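NEQ263 (Nanoarchaeum equitans Kin4-M, PDB 5BN3) probably binds ATP or ADP as the NeqB subunit of the NeqA-NeqB catalytic core, an archaeal ATP synthase assembly. Local coordinates at residues 73-76 with 77-81; 306-309 with 310-314. One frame throughout, in Å; residues are numbered along the deposited sequence.

Contact 1: 73-76 with 77-81; sequences IFNG and FGEPI
N75 OD1 is gripped by two backbone donors of the segment that follows. E79 N lies 2.9 Å from N75 OD1, and F77 N lies 3.0 Å from the same N75 OD1. The motif is a type I beta turn from N75 to G78 leaving the strand, and the bond from F77 N to N75 OD1 makes an Asx turn within it. F77 N stands steeply above the amide plane and E79 N is less tilted on the opposite face, so neither sits on a lone pair. The type I turn itself closes through G78 N to N75 O, 3.0 Å apart. G78 has positive phi, with backbone angles that would press any beta carbon against the preceding carbonyl oxygen, hence the glycine.

The side chain of N75 gets there by standing between its own backbone N and carbonyl carbon (chi1 65°), folded over the turn. Its ND2 then gives a nearly straight bond (169°) to E79 OE1. OE1 lies in the plane of the N75 amide, while ND2 meets OE1 on the anti side, tilted from the carboxylate plane; the two planes are 40° apart. With OD1 accepting two N-H groups and ND2 donating to E79, the amide's orientation is set.

Beyond the turn the chain returns beside the strand, as two further backbone bonds show: N75 N to E79 O and I81 N to I73 O, flanking a single bridge between F74 and P80. Near P80 the F74 ring presents CD2, 3.5 Å from P80 CA and 4.1 Å from P80 CB. F74 also meets Y69 and F188, while the F77 ring stacks on F44 and touches helix 196-215. On the side of I81, CD1 reaches F74 O at 3.6 Å and, at 3.9 Å, the CG2 methyl of I73.

Contact 2: 306-309 with 310-314; sequences SQDL and HSKNI. With SO4 (sulfate ion), chain X.
D308 and K312 form a salt bridge one turn apart: K312 runs extended back along the helix and puts NZ 3.1 Å from D308 OD2, on the syn side of the carboxylate. OD1 of D308 makes a second salt bridge, to K453 of the neighbouring V-type ATP synthase alpha chain. Replacing K312 by an alanine would probably leave D308 OD2 without its mate in this pair.

Backbone bonds H310 N to S306 O and S311 N to Q307 O form the helical turns. A Schellman motif ends them: I314 N reaches L309 O at 3.0 Å and N313 N reaches H310 O, with N313 at positive phi.

At the other end S306 is the N-cap of helix 307-311, its OG accepting from L309 N (3.2 Å, 170°). The same OG donates to sulfate O1, and D308 N donates to sulfate O4 at 2.8 Å, so the anion, probably from the crystallisation liquor, sits at the helix N terminus.

Among apolar contacts, L309 CB meets I314 CB at 4.1 Å. With one lysine from each chain, the D308 carboxylate is shared across the subunit interface, which is likely to favour its ionised form.

In the fold
From the N terminus, the chain passes through the antiparallel sheet of the N-terminal region before contact 1, where the turn after strand 73-75 folds back on that strand. The strand pairs in parallel with strand 185-190, so contact 1 lies at the flank of the large mixed sheet, beside helix 196-215. After strand 301-304 of that sheet the chain turns into helix 307-311, which contact 2 caps and ends near helix 367-384 and the alpha-chain interface, before strand 324-325 pairs back with 301-304. The contacts are in series, neither nested nor crossed, on opposite sides of the chain's centre. The centres of contacts 1 and 2 are about 37 Å apart.

Contact 1: 73-76 with 77-81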
ATOM      1  N   ILE B  73      18.068  32.040  26.401  1.00 40.82           N
ATOM      2  CA  ILE B  73      17.533  30.727  26.058  1.00 40.58           C
ATOM      3  C   ILE B  73      16.116  30.604  26.616  1.00 46.86           C
ATOM      4  O   ILE B  73      15.871  30.900  27.789  1.00 42.22           O
ATOM      5  CB  ILE B  73      18.408  29.596  26.632  1.00 44.22           C
ATOM      6  CG1 ILE B  73      19.837  29.709  26.089  1.00 43.95           C
ATOM      7  CG2 ILE B  73      17.827  28.237  26.282  1.00 41.62           C
ATOM      8  CD1 ILE B  73      20.780  28.651  26.623  1.00 48.57           C
ATOM      9  N   PHE B  74      15.186  30.169  25.772  1.00 41.50           N
ATOM     10  CA  PHE B  74      13.768  30.162  26.122  1.00 38.57           C
ATOM     11  C   PHE B  74      13.133  28.827  25.753  1.00 46.48           C
ATOM     12  O   PHE B  74      13.711  28.059  24.982  1.00 36.16           O
ATOM     13  CB  PHE B  74      13.051  31.307  25.392  1.00 39.48           C
ATOM     14  CG  PHE B  74      13.695  32.656  25.592  1.00 51.84           C
ATOM     15  CD1 PHE B  74      14.787  33.045  24.825  1.00 41.82           C
ATOM     16  CD2 PHE B  74      13.207  33.537  26.545  1.00 49.02           C
ATOM     17  CE1 PHE B  74      15.384  34.280  25.015  1.00 41.64           C
ATOM     18  CE2 PHE B  74      13.799  34.775  26.737  1.00 46.64           C
ATOM     19  CZ  PHE B  74      14.888  35.145  25.973  1.00 45.69           C
ATOM     20  N   ASN B  75      11.952  28.539  26.298  1.00 36.69           N
ATOM     21  CA  ASN B  75      11.215  27.353  25.862  1.00 39.32           C
ATOM     22  C   ASN B  75      10.386  27.647  24.612  1.00 36.41           C
ATOM     23  O   ASN B  75      10.505  28.723  24.025  1.00 39.67           O
ATOM     24  CB  ASN B  75      10.352  26.754  26.985  1.00 38.12           C
ATOM     25  CG  ASN B  75       9.227  27.679  27.438  1.00 44.33           C
ATOM     26  OD1 ASN B  75       8.941  28.699  26.810  1.00 41.44           O
ATOM     27  ND2 ASN B  75       8.576  27.312  28.536  1.00 45.91           N
ATOM     28  N   GLY B  76       9.542  26.700  24.213  1.00 36.48           N
ATOM     29  CA  GLY B  76       8.744  26.862  23.010  1.00 36.94           C
ATOM     30  C   GLY B  76       7.701  27.961  23.091  1.00 48.65           C
ATOM     31  O   GLY B  76       7.196  28.419  22.065  1.00 38.34           O
ATOM     32  N   PHE B  77       7.373  28.385  24.308  1.00 42.17           N
ATOM     33  CA  PHE B  77       6.387  29.445  24.499  1.00 39.40           C
ATOM     34  C   PHE B  77       7.050  30.819  24.580  1.00 41.88           C
ATOM     35  O   PHE B  77       6.370  31.841  24.684  1.00 41.15           O
ATOM     36  CB  PHE B  77       5.560  29.183  25.760  1.00 46.30           C
ATOM     37  CG  PHE B  77       4.780  27.900  25.719  1.00 39.79           C
ATOM     38  CD1 PHE B  77       3.691  27.762  24.873  1.00 44.25           C
ATOM     39  CD2 PHE B  77       5.125  26.835  26.540  1.00 40.28           C
ATOM     40  CE1 PHE B  77       2.964  26.583  24.836  1.00 46.82           C
ATOM     41  CE2 PHE B  77       4.403  25.653  26.509  1.00 48.70           C
ATOM     42  CZ  PHE B  77       3.321  25.528  25.655  1.00 43.93           C
ATOM     43  N   GLY B  78       8.379  30.839  24.533  1.00 40.74           N
ATOM     44  CA  GLY B  78       9.117  32.086  24.627  1.00 39.87           C
ATOM     45  C   GLY B  78       9.398  32.494  26.062  1.00 44.01           C
ATOM     46  O   GLY B  78       9.850  33.612  26.324  1.00 40.96           O
ATOM     47  N   GLU B  79       9.125  31.588  26.997  1.00 43.08           N
ATOM     48  CA  GLU B  79       9.385  31.843  28.409  1.00 42.92           C
ATOM     49  C   GLU B  79      10.839  31.537  28.727  1.00 48.01           C
ATOM     50  O   GLU B  79      11.371  30.517  28.290  1.00 44.85           O
ATOM     51  CB  GLU B  79       8.461  30.992  29.283  1.00 49.21           C
ATOM     52  CG  GLU B  79       6.983  31.319  29.117  1.00 49.29           C
ATOM     53  CD  GLU B  79       6.081  30.189  29.575  1.00 77.64           C
ATOM     54  OE1 GLU B  79       6.593  29.073  29.808  1.00 63.51           O
ATOM     55  OE2 GLU B  79       4.859  30.414  29.698  1.00 79.88           O
ATOM     56  N   PRO B  80      11.487  32.417  29.505  1.00 63.88           N
ATOM     57  CA  PRO B  80      12.921  32.261  29.762  1.00 45.46           C
ATOM     58  C   PRO B  80      13.253  30.991  30.534  1.00 60.69           C
ATOM     59  O   PRO B  80      12.538  30.622  31.470  1.00 45.20           O
ATOM     60  CB  PRO B  80      13.258  33.495  30.608  1.00 60.81           C
ATOM     61  CG  PRO B  80      11.975  33.851  31.279  1.00 62.01           C
ATOM     62  CD  PRO B  80      10.902  33.530  30.275  1.00 53.00           C
ATOM     63  N   ILE B  81      14.325  30.320  30.123  1.00 42.63           N
ATOM     64  CA  ILE B  81      14.860  29.196  30.874  1.00 48.95           C
ATOM     65  C   ILE B  81      15.974  29.712  31.772  1.00 71.53           C
ATOM     66  O   ILE B  81      16.005  29.419  32.967  1.00 70.35           O
ATOM     67  CB  ILE B  81      15.425  28.096  29.949  1.00 55.75           C
ATOM     68  CG1 ILE B  81      14.314  27.485  29.090  1.00 57.92           C
ATOM     69  CG2 ILE B  81      16.116  27.013  30.768  1.00 58.43           C
ATOM     70  CD1 ILE B  81      14.817  26.491  28.058  1.00 60.24           C
TER

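Contact 2: 306-309 with 310-314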
ATOM      1  N   SER B 306      24.099  12.469   1.740  1.00 34.63           N
ATOM      2  CA  SER B 306      24.179  11.162   1.088  1.00 29.91           C
ATOM      3  C   SER B 306      24.818  10.094   1.974  1.00 36.63           C
ATOM      4  O   SER B 306      25.930  10.273   2.478  1.00 35.78           O
ATOM      5  CB  SER B 306      24.956  11.290  -0.230  1.00 38.00           C
ATOM      6  OG  SER B 306      25.346  10.023  -0.731  1.00 37.38           O
ATOM      7  N   GLN B 307      24.106   8.987   2.158  1.00 31.63           N
ATOM      8  CA  GLN B 307      24.609   7.852   2.925  1.00 31.24           C
ATOM      9  C   GLN B 307      25.862   7.280   2.268  1.00 32.90           C
ATOM     10  O   GLN B 307      26.800   6.866   2.948  1.00 39.56           O
ATOM     11  CB  GLN B 307      23.532   6.766   3.008  1.00 43.42           C
ATOM     12  CG  GLN B 307      23.156   6.346   4.417  1.00 60.66           C
ATOM     13  CD  GLN B 307      21.888   5.511   4.448  1.00 77.95           C
ATOM     14  OE1 GLN B 307      21.652   4.684   3.566  1.00 64.61           O
ATOM     15  NE2 GLN B 307      21.059   5.733   5.461  1.00 60.09           N
ATOM     16  N   ASP B 308      25.860   7.257   0.939  1.00 34.83           N
ATOM     17  CA  ASP B 308      26.986   6.738   0.171  1.00 42.41           C
ATOM     18  C   ASP B 308      28.266   7.535   0.423  1.00 39.54           C
ATOM     19  O   ASP B 308      29.323   6.956   0.676  1.00 39.64           O
ATOM     20  CB  ASP B 308      26.646   6.733  -1.321  1.00 39.67           C
ATOM     21  CG  ASP B 308      27.780   6.206  -2.176  1.00 53.14           C
ATOM     22  OD1 ASP B 308      28.118   5.010  -2.047  1.00 56.98           O
ATOM     23  OD2 ASP B 308      28.330   6.983  -2.986  1.00 62.88           O
ATOM     24  N   LEU B 309      28.164   8.859   0.360  1.00 34.22           N
ATOM     25  CA  LEU B 309      29.312   9.726   0.621  1.00 36.25           C
ATOM     26  C   LEU B 309      29.782   9.601   2.064  1.00 40.73           C
ATOM     27  O   LEU B 309      30.980   9.601   2.336  1.00 40.42           O
ATOM     28  CB  LEU B 309      28.984  11.187   0.299  1.00 34.65           C
ATOM     29  CG  LEU B 309      28.843  11.554  -1.179  1.00 48.77           C
ATOM     30  CD1 LEU B 309      28.680  13.052  -1.348  1.00 43.24           C
ATOM     31  CD2 LEU B 309      30.045  11.067  -1.960  1.00 44.84           C
ATOM     32  N   HIS B 310      28.833   9.488   2.988  1.00 34.72           N
ATOM     33  CA  HIS B 310      29.157   9.317   4.398  1.00 33.01           C
ATOM     34  C   HIS B 310      29.956   8.032   4.615  1.00 38.67           C
ATOM     35  O   HIS B 310      30.936   8.018   5.359  1.00 36.50           O
ATOM     36  CB  HIS B 310      27.874   9.286   5.228  1.00 39.52           C
ATOM     37  CG  HIS B 310      28.107   9.278   6.706  1.00 47.90           C
ATOM     38  ND1 HIS B 310      28.693  10.333   7.374  1.00 46.03           N
ATOM     39  CD2 HIS B 310      27.818   8.349   7.647  1.00 43.03           C
ATOM     40  CE1 HIS B 310      28.760  10.051   8.661  1.00 43.15           C
ATOM     41  NE2 HIS B 310      28.238   8.853   8.855  1.00 41.29           N
ATOM     42  N   SER B 311      29.536   6.957   3.955  1.00 37.47           N
ATOM     43  CA  SER B 311      30.222   5.670   4.065  1.00 42.21           C
ATOM     44  C   SER B 311      31.625   5.705   3.463  1.00 36.41           C
ATOM     45  O   SER B 311      32.463   4.862   3.783  1.00 41.33           O
ATOM     46  CB  SER B 311      29.401   4.565   3.397  1.00 43.61           C
ATOM     47  OG  SER B 311      28.235   4.271   4.144  1.00 62.02           O
ATOM     48  N   LYS B 312      31.874   6.677   2.589  1.00 38.83           N
ATOM     49  CA  LYS B 312      33.194   6.859   1.990  1.00 43.22           C
ATOM     50  C   LYS B 312      34.043   7.815   2.816  1.00 47.02           C
ATOM     51  O   LYS B 312      35.096   8.263   2.363  1.00 42.01           O
ATOM     52  CB  LYS B 312      33.063   7.399   0.564  1.00 40.52           C
ATOM     53  CG  LYS B 312      32.374   6.459  -0.411  1.00 43.61           C
ATOM     54  CD  LYS B 312      32.116   7.158  -1.739  1.00 52.77           C
ATOM     55  CE  LYS B 312      31.531   6.208  -2.771  1.00 49.09           C
ATOM     56  NZ  LYS B 312      31.240   6.906  -4.054  1.00 60.22           N
ATOM     57  N   ASN B 313      33.572   8.121   4.024  1.00 36.72           N
ATOM     58  CA  ASN B 313      34.236   9.071   4.918  1.00 44.12           C
ATOM     59  C   ASN B 313      34.366  10.462   4.294  1.00 45.68           C
ATOM     60  O   ASN B 313      35.389  11.130   4.447  1.00 44.53           O
ATOM     61  CB  ASN B 313      35.605   8.543   5.367  1.00 50.90           C
ATOM     62  CG  ASN B 313      36.101   9.201   6.640  1.00 56.84           C
ATOM     63  OD1 ASN B 313      35.314   9.579   7.510  1.00 47.84           O
ATOM     64  ND2 ASN B 313      37.416   9.340   6.756  1.00 48.07           N
ATOM     65  N   ILE B 314      33.322  10.893   3.591  1.00 38.35           N
ATOM     66  CA  ILE B 314      33.290  12.237   3.025  1.00 38.88           C
ATOM     67  C   ILE B 314      32.413  13.153   3.874  1.00 48.61           C
ATOM     68  O   ILE B 314      31.206  12.930   3.985  1.00 37.50           O
ATOM     69  CB  ILE B 314      32.740  12.242   1.580  1.00 42.00           C
ATOM     70  CG1 ILE B 314      33.546  11.295   0.685  1.00 46.71           C
ATOM     71  CG2 ILE B 314      32.740  13.658   1.015  1.00 35.67           C
ATOM     72  CD1 ILE B 314      35.003  11.662   0.548  1.00 51.60           C
TER
HETATM   73  S   SO4 X 512      22.810   7.575  -1.744  1.00 65.50           S
HETATM   74  O1  SO4 X 512      23.388   8.863  -2.103  1.00 68.09           O
HETATM   75  O2  SO4 X 512      22.978   6.647  -2.855  1.00 67.54           O
HETATM   76  O3  SO4 X 512      21.396   7.749  -1.432  1.00 68.30           O
HETATM   77  O4  SO4 X 512      23.486   7.059  -0.562  1.00 48.58           O